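Envelopment polyprotein (Bovine Schmallenberg virus BH80/Germany/2011, PDB 7A56) probably drives fusion of the viral envelope with the host-cell membrane during entry, acting as a class II fusion protein whose Gc fusion domains are here in the postfusion conformation. Local coordinates at residues 106-111 with 197-202; 100-105 with 204-209; 354-359 with 424-429. All blocks are in the same frame, centred on the assembly; numbering follows the deposited sequence.

Contact 1 (106-111 with 197-202); sequences VRRVIN and QKDVEV. With PO4 (phosphate ion), chain J.
A classic beta bulge, with Arg-107 and Arg-108 both set against Glu-201, interrupts the antiparallel ladder between strand segments 106-111 and 197-202. The carbonyl Glu-201 O takes two amides: Arg-108 N at 3.2 Å in a nearly straight bond, and Arg-107 N in a weak, bent one. Past the bulge the ladder is regular, and the backbones of Ile-110 and Asp-199 bond to each other in both directions.

The extra residue brings a second arginine beside one glutamate, and a salt-bridge network follows. Arg-108 starts out extended but bends at chi3 (70°), which swings its guanidinium across the neighbouring strand. Its NH2 lies 3.0 Å from Asp-199 OD1, which sits in the guanidinium plane; the nitrogen comes from the syn side, tilted 22° out of the carboxylate plane. Glu-201 CB lies over one face of the same guanidinium, toward its rim. Arg-108 NH1 stands 3.2 Å from Glu-201 OE1, but that oxygen is well out of the plane, so the attraction is purely electrostatic. Arg-107 runs alongside Glu-201, its NE a long 3.8 Å from the same OE1. Charged side chains suit this partly exposed face, where a water also bridges Arg-108 and, weakly, Glu-201.

On the other face, with Val-106 and Val-202, Val-109 CG2 meets Val-200 CG2 at 4.3 Å. Asn-111 OD1 rests 3.3 Å from Lys-198 CG, while its ND2 bonds to Ser-237 and Lys-198 NZ to Ile-233 O. At the far end Gln-197 OE1 accepts from Lys-398 of the second subunit, while NE2 donates to a phosphate, probably from the crystallisation liquor. This is a classic bulge in an antiparallel ladder with one largely charged face and the other turning buried valines inward.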
loop_
_atom_site.group_PDB
_atom_site.type_symbol
_atom_site.label_atom_id
_atom_site.label_comp_id
_atom_site.label_asym_id
_atom_site.label_seq_id
_atom_site.Cartn_x
_atom_site.Cartn_y
_atom_site.Cartn_z
ATOM N N VAL A 106 1.038 -14.667 -21.945
ATOM C CA VAL A 106 0.339 -13.652 -21.109
ATOM C C VAL A 106 0.358 -12.347 -21.914
ATOM O O VAL A 106 1.323 -11.582 -21.917
ATOM C CB VAL A 106 0.956 -13.528 -19.726
ATOM C CG1 VAL A 106 0.119 -12.548 -18.800
ATOM C CG2 VAL A 106 1.064 -14.901 -19.067
ATOM N N ARG A 107 -0.709 -12.114 -22.668
ATOM C CA ARG A 107 -0.656 -11.058 -23.657
ATOM C C ARG A 107 -0.756 -9.670 -23.019
ATOM O O ARG A 107 -0.141 -8.738 -23.511
ATOM C CB ARG A 107 -1.760 -11.230 -24.689
ATOM C CG ARG A 107 -1.714 -10.111 -25.759
ATOM C CD ARG A 107 -2.411 -10.471 -27.022
ATOM N NE ARG A 107 -2.600 -9.282 -27.843
ATOM C CZ ARG A 107 -1.710 -8.749 -28.674
ATOM N NH1 ARG A 107 -0.486 -9.294 -28.842
ATOM N NH2 ARG A 107 -2.070 -7.644 -29.350
ATOM N N ARG A 108 -1.509 -9.527 -21.944
ATOM C CA ARG A 108 -1.568 -8.201 -21.307
ATOM C C ARG A 108 -1.702 -8.357 -19.805
ATOM O O ARG A 108 -2.447 -9.212 -19.312
ATOM C CB ARG A 108 -2.716 -7.384 -21.903
ATOM C CG ARG A 108 -2.911 -5.993 -21.199
ATOM C CD ARG A 108 -4.048 -5.218 -21.935
ATOM N NE ARG A 108 -5.346 -5.851 -21.664
ATOM C CZ ARG A 108 -6.092 -6.483 -22.568
ATOM N NH1 ARG A 108 -5.691 -6.559 -23.830
ATOM N NH2 ARG A 108 -7.256 -7.025 -22.202
ATOM N N VAL A 109 -0.918 -7.571 -19.062
ATOM C CA VAL A 109 -1.120 -7.403 -17.628
ATOM C C VAL A 109 -0.966 -5.913 -17.354
ATOM O O VAL A 109 0.107 -5.349 -17.605
ATOM C CB VAL A 109 -0.107 -8.155 -16.762
ATOM C CG1 VAL A 109 -0.367 -7.777 -15.317
ATOM C CG2 VAL A 109 -0.204 -9.729 -16.937
ATOM N N ILE A 110 -2.011 -5.286 -16.833
ATOM C CA ILE A 110 -1.882 -3.892 -16.331
ATOM C C ILE A 110 -2.814 -3.710 -15.142
ATOM O O ILE A 110 -3.800 -4.437 -14.991
ATOM C CB ILE A 110 -2.242 -2.827 -17.364
ATOM C CG1 ILE A 110 -3.679 -3.017 -17.761
ATOM C CG2 ILE A 110 -1.330 -2.871 -18.573
ATOM C CD1 ILE A 110 -4.262 -1.749 -18.259
ATOM N N ASN A 111 -2.496 -2.741 -14.272
ATOM C CA ASN A 111 -3.473 -2.360 -13.266
ATOM C C ASN A 111 -4.084 -1.022 -13.715
ATOM O O ASN A 111 -3.481 -0.268 -14.482
ATOM C CB ASN A 111 -2.848 -2.252 -11.849
ATOM C CG ASN A 111 -2.699 -3.617 -11.134
ATOM O OD1 ASN A 111 -3.432 -4.551 -11.413
ATOM N ND2 ASN A 111 -1.788 -3.693 -10.178
ATOM N N GLN A 197 -8.242 -2.260 -10.485
ATOM C CA GLN A 197 -8.503 -3.632 -10.940
ATOM C C GLN A 197 -7.371 -4.084 -11.843
ATOM O O GLN A 197 -6.694 -3.273 -12.477
ATOM C CB GLN A 197 -9.871 -3.723 -11.653
ATOM C CG GLN A 197 -9.979 -2.883 -12.912
ATOM C CD GLN A 197 -11.400 -2.874 -13.404
ATOM O OE1 GLN A 197 -12.271 -2.272 -12.765
ATOM N NE2 GLN A 197 -11.668 -3.580 -14.510
ATOM N N LYS A 198 -7.150 -5.403 -11.871
ATOM C CA LYS A 198 -6.246 -6.000 -12.831
ATOM C C LYS A 198 -6.949 -6.195 -14.157
ATOM O O LYS A 198 -8.153 -6.467 -14.215
ATOM C CB LYS A 198 -5.779 -7.381 -12.335
ATOM C CG LYS A 198 -5.214 -7.312 -10.952
ATOM C CD LYS A 198 -4.784 -8.671 -10.522
ATOM C CE LYS A 198 -4.330 -8.550 -9.099
ATOM N NZ LYS A 198 -5.513 -8.702 -8.093
ATOM N N ASP A 199 -6.188 -6.044 -15.237
ATOM C CA ASP A 199 -6.666 -6.338 -16.577
ATOM C C ASP A 199 -5.665 -7.329 -17.190
ATOM O O ASP A 199 -4.541 -6.932 -17.534
ATOM C CB ASP A 199 -6.769 -5.024 -17.363
ATOM C CG ASP A 199 -7.201 -5.220 -18.824
ATOM O OD1 ASP A 199 -7.516 -6.352 -19.244
ATOM O OD2 ASP A 199 -7.232 -4.216 -19.565
ATOM N N VAL A 200 -6.058 -8.611 -17.286
ATOM C CA VAL A 200 -5.144 -9.690 -17.686
ATOM C C VAL A 200 -5.764 -10.420 -18.862
ATOM O O VAL A 200 -6.936 -10.837 -18.811
ATOM C CB VAL A 200 -4.838 -10.676 -16.531
ATOM C CG1 VAL A 200 -3.938 -11.856 -16.999
ATOM C CG2 VAL A 200 -4.174 -9.943 -15.386
ATOM N N GLU A 201 -4.981 -10.564 -19.925
ATOM C CA GLU A 201 -5.403 -11.341 -21.067
ATOM C C GLU A 201 -4.371 -12.418 -21.319
ATOM O O GLU A 201 -3.161 -12.147 -21.349
ATOM C CB GLU A 201 -5.569 -10.434 -22.282
ATOM C CG GLU A 201 -5.994 -11.198 -23.584
ATOM C CD GLU A 201 -5.911 -10.274 -24.798
ATOM O OE1 GLU A 201 -4.957 -9.464 -24.865
ATOM O OE2 GLU A 201 -6.801 -10.328 -25.651
ATOM N N VAL A 202 -4.854 -13.630 -21.601
ATOM C CA VAL A 202 -3.951 -14.763 -21.824
ATOM C C VAL A 202 -4.354 -15.448 -23.114
ATOM O O VAL A 202 -5.527 -15.427 -23.499
ATOM C CB VAL A 202 -3.983 -15.774 -20.658
ATOM C CG1 VAL A 202 -3.587 -15.087 -19.354
ATOM C CG2 VAL A 202 -5.335 -16.435 -20.569
HETATM P P PO4 J . -15.203 -4.492 -16.011
HETATM O O1 PO4 J . -14.190 -3.519 -16.549
HETATM O O2 PO4 J . -16.530 -3.772 -15.815
HETATM O O3 PO4 J . -14.767 -5.101 -14.698
HETATM O O4 PO4 J . -15.361 -5.632 -16.988
HETATM O O HOH W 1 -8.929 -7.740 -24.941
#

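Contact 2 (100-105 with 204-209); sequences FSIIIY and ITMAHE
Ile-102, Ile-104, Ile-204 and Met-206 make this a buried, largely apolar contact between antiparallel strands 98-134 and 197-206, in the part of the fold covered by helix 23-40. A reciprocal pair of backbone bonds holds the strands together at Ile-103 and Thr-205, with Ile-103 N to Thr-205 O and Thr-205 N to Ile-103 O both 2.8 Å.

On one face the isoleucines lie side by side. Ile-102 CG2 meets Ile-204 CG2 at 3.7 Å, and the methyls Ile-104 CD1 and Ile-204 CD1 come as close as 3.4 Å, tighter than ordinary van der Waals packing. Matching bends at chi2 in Ile-104 (-63°) and Ile-204 (-62°) bring these two methyls toward each other. Branched and wholly apolar, the isoleucines suit a space closed by Leu-38 of the helix and by Tyr-338, Ile-340 and Leu-342 of strand 335-343. Farther along, Met-206 SD approaches Phe-100 CE2 at 4.2 Å, an oblique Met-aromatic contact, with Phe-100 packed on Ile-27 and Met-206 on Ile-34 of the helix.

Met-206 also opens a type II turn to Glu-209, whose Ala-207 and His-208 form the two-residue loop of a beta hairpin that carries the chain into strand 209-214. Here the partner strands splay apart, and water enters: one molecule adds to Thr-205 O and joins it to Ser-101 OG, another links Ser-101 O and Ala-207 N.

The opposite face carries Ile-103, Thr-205 and Tyr-105. Thr-205 OG1 reaches the edge of the tyrosine ring, 3.7 Å from Tyr-105 CD2, and bonds to Ser-210 OG, which satisfies a hydroxyl in this buried place. Ile-103 and Tyr-105 pack against Ile-52 of a loop.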
loop_
_atom_site.group_PDB
_atom_site.type_symbol
_atom_site.label_atom_id
_atom_site.label_comp_id
_atom_site.label_asym_id
_atom_site.label_seq_id
_atom_site.Cartn_x
_atom_site.Cartn_y
_atom_site.Cartn_z
ATOM N N PHE A 100 4.026 -30.593 -32.795
ATOM C CA PHE A 100 3.895 -29.137 -32.883
ATOM C C PHE A 100 4.006 -28.571 -31.484
ATOM O O PHE A 100 4.160 -29.312 -30.515
ATOM C CB PHE A 100 2.590 -28.689 -33.572
ATOM C CG PHE A 100 1.329 -29.143 -32.865
ATOM C CD1 PHE A 100 0.781 -30.381 -33.160
ATOM C CD2 PHE A 100 0.681 -28.314 -31.958
ATOM C CE1 PHE A 100 -0.354 -30.825 -32.540
ATOM C CE2 PHE A 100 -0.472 -28.753 -31.289
ATOM C CZ PHE A 100 -1.000 -30.018 -31.606
ATOM N N SER A 101 3.875 -27.243 -31.377
ATOM C CA SER A 101 4.030 -26.569 -30.101
ATOM C C SER A 101 2.777 -25.754 -29.769
ATOM O O SER A 101 2.065 -25.274 -30.665
ATOM C CB SER A 101 5.256 -25.668 -30.111
ATOM O OG SER A 101 4.955 -24.505 -30.845
ATOM N N ILE A 102 2.476 -25.702 -28.471
ATOM C CA ILE A 102 1.456 -24.830 -27.894
ATOM C C ILE A 102 2.193 -23.888 -26.965
ATOM O O ILE A 102 2.947 -24.344 -26.095
ATOM C CB ILE A 102 0.392 -25.635 -27.128
ATOM C CG1 ILE A 102 -0.364 -26.596 -28.078
ATOM C CG2 ILE A 102 -0.582 -24.741 -26.414
ATOM C CD1 ILE A 102 -1.397 -27.489 -27.371
ATOM N N ILE A 103 1.950 -22.592 -27.117
ATOM C CA ILE A 103 2.566 -21.563 -26.277
ATOM C C ILE A 103 1.472 -20.965 -25.404
ATOM O O ILE A 103 0.379 -20.656 -25.900
ATOM C CB ILE A 103 3.260 -20.516 -27.163
ATOM C CG1 ILE A 103 4.519 -21.144 -27.810
ATOM C CG2 ILE A 103 3.637 -19.205 -26.401
ATOM C CD1 ILE A 103 5.014 -20.319 -29.030
ATOM N N ILE A 104 1.721 -20.881 -24.098
ATOM C CA ILE A 104 0.835 -20.156 -23.190
ATOM C C ILE A 104 1.383 -18.732 -23.029
ATOM O O ILE A 104 2.505 -18.540 -22.532
ATOM C CB ILE A 104 0.734 -20.855 -21.825
ATOM C CG1 ILE A 104 0.392 -22.360 -21.959
ATOM C CG2 ILE A 104 -0.180 -20.053 -20.841
ATOM C CD1 ILE A 104 -1.000 -22.588 -22.614
ATOM N N TYR A 105 0.616 -17.728 -23.473
ATOM C CA TYR A 105 1.197 -16.389 -23.680
ATOM C C TYR A 105 0.383 -15.390 -22.863
ATOM O O TYR A 105 -0.831 -15.275 -23.071
ATOM C CB TYR A 105 1.217 -16.083 -25.190
ATOM C CG TYR A 105 1.332 -14.610 -25.586
ATOM C CD1 TYR A 105 2.169 -13.751 -24.909
ATOM C CD2 TYR A 105 0.621 -14.118 -26.658
ATOM C CE1 TYR A 105 2.261 -12.367 -25.277
ATOM C CE2 TYR A 105 0.697 -12.775 -27.049
ATOM C CZ TYR A 105 1.517 -11.921 -26.359
ATOM O OH TYR A 105 1.562 -10.644 -26.780
ATOM N N ILE A 204 -3.683 -18.817 -25.996
ATOM C CA ILE A 204 -3.101 -20.067 -26.500
ATOM C C ILE A 204 -2.522 -19.749 -27.864
ATOM O O ILE A 204 -3.258 -19.438 -28.812
ATOM C CB ILE A 204 -4.159 -21.175 -26.620
ATOM C CG1 ILE A 204 -4.891 -21.382 -25.298
ATOM C CG2 ILE A 204 -3.503 -22.559 -27.067
ATOM C CD1 ILE A 204 -3.979 -21.830 -24.168
ATOM N N THR A 205 -1.214 -19.876 -28.006
ATOM C CA THR A 205 -0.572 -19.493 -29.256
ATOM C C THR A 205 -0.100 -20.757 -29.978
ATOM O O THR A 205 0.691 -21.553 -29.437
ATOM C CB THR A 205 0.561 -18.514 -28.972
ATOM O OG1 THR A 205 -0.029 -17.291 -28.490
ATOM C CG2 THR A 205 1.420 -18.200 -30.231
ATOM N N MET A 206 -0.664 -20.987 -31.156
ATOM C CA MET A 206 -0.251 -22.063 -32.038
ATOM C C MET A 206 0.275 -21.407 -33.307
ATOM O O MET A 206 0.279 -20.175 -33.440
ATOM C CB MET A 206 -1.403 -23.050 -32.278
ATOM C CG MET A 206 -1.707 -23.968 -31.021
ATOM S SD MET A 206 -2.868 -25.278 -31.543
ATOM C CE MET A 206 -4.280 -24.144 -31.863
ATOM N N ALA A 207 0.777 -22.212 -34.212
ATOM C CA ALA A 207 1.426 -21.679 -35.408
ATOM C C ALA A 207 0.521 -20.693 -36.154
ATOM O O ALA A 207 -0.601 -21.029 -36.554
ATOM C CB ALA A 207 1.828 -22.834 -36.331
ATOM N N HIS A 208 1.006 -19.475 -36.314
ATOM C CA HIS A 208 0.264 -18.404 -36.978
ATOM C C HIS A 208 -1.202 -18.246 -36.557
ATOM O O HIS A 208 -2.006 -17.695 -37.327
ATOM C CB HIS A 208 0.301 -18.590 -38.497
ATOM C CG HIS A 208 1.685 -18.691 -39.060
ATOM N ND1 HIS A 208 2.554 -17.618 -39.105
ATOM C CD2 HIS A 208 2.350 -19.741 -39.606
ATOM C CE1 HIS A 208 3.697 -18.002 -39.648
ATOM N NE2 HIS A 208 3.595 -19.284 -39.968
ATOM N N GLU A 209 -1.586 -18.728 -35.373
ATOM C CA GLU A 209 -2.886 -18.309 -34.861
ATOM C C GLU A 209 -2.851 -18.285 -33.342
ATOM O O GLU A 209 -2.289 -19.185 -32.706
ATOM C CB GLU A 209 -4.017 -19.224 -35.370
ATOM C CG GLU A 209 -5.406 -18.533 -35.281
ATOM C CD GLU A 209 -6.470 -19.154 -36.223
ATOM O OE1 GLU A 209 -6.238 -20.311 -36.686
ATOM O OE2 GLU A 209 -7.521 -18.457 -36.487
HETATM O O HOH W 2 3.049 -22.301 -30.978
HETATM O O HOH W 3 1.618 -25.172 -33.295
#

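Contact 3 (354-359 with 424-429); sequences ATVTID and VSVCSA
Val-424 meets the tip of Ile-358 through its backbone, Ile-358 CD1 packing 3.6 Å from the carbonyl oxygen Val-424 O. Two residues on, Val-426 turns its side chain inward, and its CG2 lies 4.0 Å from the same CD1; the extended chi2 of Ile-358 (170°) carries that methyl this far across. A type II' turn then runs from Val-426 to Ala-429. Cys-427 occupies its second position with a positive phi (53°), unusual for a residue with a side chain; its CB packs 4.1 Å from Val-356 CG2, and its SG is tied to Cys-387 by a disulfide. Ser-428 works through water: one molecule bonds to Ser-428 OG at 2.7 Å and accepts from Val-356 N. Ala-429, small enough for a close approach, sets its CB 3.2 Å from Val-356 O and 4.0 Å from Ile-358 CG1.

Strands 356-365 and 422-426 belong to different four-stranded sheets, with Leu-379 of strand 373-381 touching both Ile-358 and Val-426. Held by apolar packing and bridging waters, the segments join as two layers of a beta sandwich do, by side-chain packing and not by a backbone ladder.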
loop_
_atom_site.group_PDB
_atom_site.type_symbol
_atom_site.label_atom_id
_atom_site.label_comp_id
_atom_site.label_asym_id
_atom_site.label_seq_id
_atom_site.Cartn_x
_atom_site.Cartn_y
_atom_site.Cartn_z
ATOM N N ALA A 354 15.539 -14.781 -25.148
ATOM C CA ALA A 354 15.292 -13.758 -26.160
ATOM C C ALA A 354 16.605 -13.132 -26.660
ATOM O O ALA A 354 17.597 -13.058 -25.942
ATOM C CB ALA A 354 14.360 -12.678 -25.583
ATOM N N THR A 355 16.611 -12.695 -27.916
ATOM C CA THR A 355 17.721 -11.912 -28.475
ATOM C C THR A 355 17.355 -10.427 -28.412
ATOM O O THR A 355 16.536 -9.953 -29.199
ATOM C CB THR A 355 18.006 -12.335 -29.904
ATOM O OG1 THR A 355 18.314 -13.727 -29.921
ATOM C CG2 THR A 355 19.212 -11.538 -30.506
ATOM N N VAL A 356 17.941 -9.705 -27.464
ATOM C CA VAL A 356 17.683 -8.279 -27.254
ATOM C C VAL A 356 18.995 -7.533 -27.438
ATOM O O VAL A 356 20.049 -8.008 -27.001
ATOM C CB VAL A 356 17.088 -7.996 -25.859
ATOM C CG1 VAL A 356 16.831 -6.502 -25.671
ATOM C CG2 VAL A 356 15.809 -8.789 -25.653
ATOM N N THR A 357 18.940 -6.393 -28.132
ATOM C CA THR A 357 20.070 -5.482 -28.215
ATOM C C THR A 357 19.624 -4.088 -27.783
ATOM O O THR A 357 18.517 -3.641 -28.113
ATOM C CB THR A 357 20.675 -5.407 -29.640
ATOM O OG1 THR A 357 19.663 -4.995 -30.575
ATOM C CG2 THR A 357 21.291 -6.773 -30.081
ATOM N N ILE A 358 20.486 -3.398 -27.041
ATOM C CA ILE A 358 20.269 -1.984 -26.726
ATOM C C ILE A 358 20.945 -1.161 -27.813
ATOM O O ILE A 358 22.161 -0.976 -27.801
ATOM C CB ILE A 358 20.797 -1.622 -25.346
ATOM C CG1 ILE A 358 20.065 -2.458 -24.297
ATOM C CG2 ILE A 358 20.663 -0.085 -25.156
ATOM C CD1 ILE A 358 20.641 -2.390 -22.911
ATOM N N ASP A 359 20.158 -0.687 -28.782
ATOM C CA ASP A 359 20.748 -0.053 -29.951
ATOM C C ASP A 359 21.277 1.324 -29.607
ATOM O O ASP A 359 22.319 1.740 -30.123
ATOM C CB ASP A 359 19.725 0.035 -31.085
ATOM C CG ASP A 359 19.148 -1.328 -31.448
ATOM O OD1 ASP A 359 19.871 -2.317 -31.253
ATOM O OD2 ASP A 359 17.992 -1.414 -31.918
ATOM N N VAL A 424 23.387 -0.057 -18.168
ATOM C CA VAL A 424 22.056 -0.643 -18.115
ATOM C C VAL A 424 22.093 -1.958 -18.885
ATOM O O VAL A 424 22.691 -2.048 -19.965
ATOM C CB VAL A 424 20.961 0.277 -18.703
ATOM C CG1 VAL A 424 19.629 -0.481 -18.773
ATOM C CG2 VAL A 424 20.810 1.597 -17.891
ATOM N N SER A 425 21.440 -2.974 -18.331
ATOM C CA SER A 425 21.289 -4.244 -19.027
ATOM C C SER A 425 19.808 -4.560 -19.110
ATOM O O SER A 425 19.042 -4.262 -18.179
ATOM C CB SER A 425 22.091 -5.376 -18.329
ATOM O OG SER A 425 21.447 -5.892 -17.171
ATOM N N VAL A 426 19.402 -5.137 -20.243
ATOM C CA VAL A 426 18.039 -5.628 -20.451
ATOM C C VAL A 426 18.130 -7.049 -21.025
ATOM O O VAL A 426 18.665 -7.237 -22.117
ATOM C CB VAL A 426 17.267 -4.711 -21.410
ATOM C CG1 VAL A 426 15.845 -5.228 -21.589
ATOM C CG2 VAL A 426 17.294 -3.233 -20.873
ATOM N N CYS A 427 17.586 -8.029 -20.312
ATOM C CA CYS A 427 17.834 -9.456 -20.637
ATOM C C CYS A 427 19.360 -9.606 -20.695
ATOM O O CYS A 427 20.078 -9.156 -19.792
ATOM C CB CYS A 427 17.076 -9.852 -21.911
ATOM S SG CYS A 427 15.323 -10.462 -21.719
ATOM N N SER A 428 19.932 -10.174 -21.737
ATOM C CA SER A 428 21.382 -10.299 -21.721
ATOM C C SER A 428 22.101 -9.111 -22.382
ATOM O O SER A 428 23.330 -9.116 -22.447
ATOM C CB SER A 428 21.799 -11.636 -22.368
ATOM O OG SER A 428 21.517 -11.612 -23.751
ATOM N N ALA A 429 21.385 -8.074 -22.819
ATOM C CA ALA A 429 22.030 -6.969 -23.523
ATOM C C ALA A 429 22.530 -5.925 -22.531
ATOM O O ALA A 429 21.921 -5.693 -21.492
ATOM C CB ALA A 429 21.067 -6.317 -24.518
HETATM O O HOH W 4 19.231 -10.560 -24.759
HETATM O O HOH W 5 18.392 -12.601 -23.512
#

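Overall arrangement
Contacts 1 and 2 are successive sections of one antiparallel pairing, strand 98-134 with strand 197-206; their centres are 19 Å apart and they touch where Val-202 CB packs on the Tyr-105 carbonyl. Along the chain, contact 1 is nested in the loop closed by contact 2. Contact 2 is buried, and its faces are mostly aliphatic; contact 1 is only partly buried, so one of its faces bears charges and one end faces the second subunit. Contact 3, also partly buried, comes later in the chain and joins different strands, with nearest atoms about 14 and 12 Å from contacts 1 and 2. All three use bridging water, but contact 3 relies on sheet-to-sheet packing where the other two have direct backbone bonds.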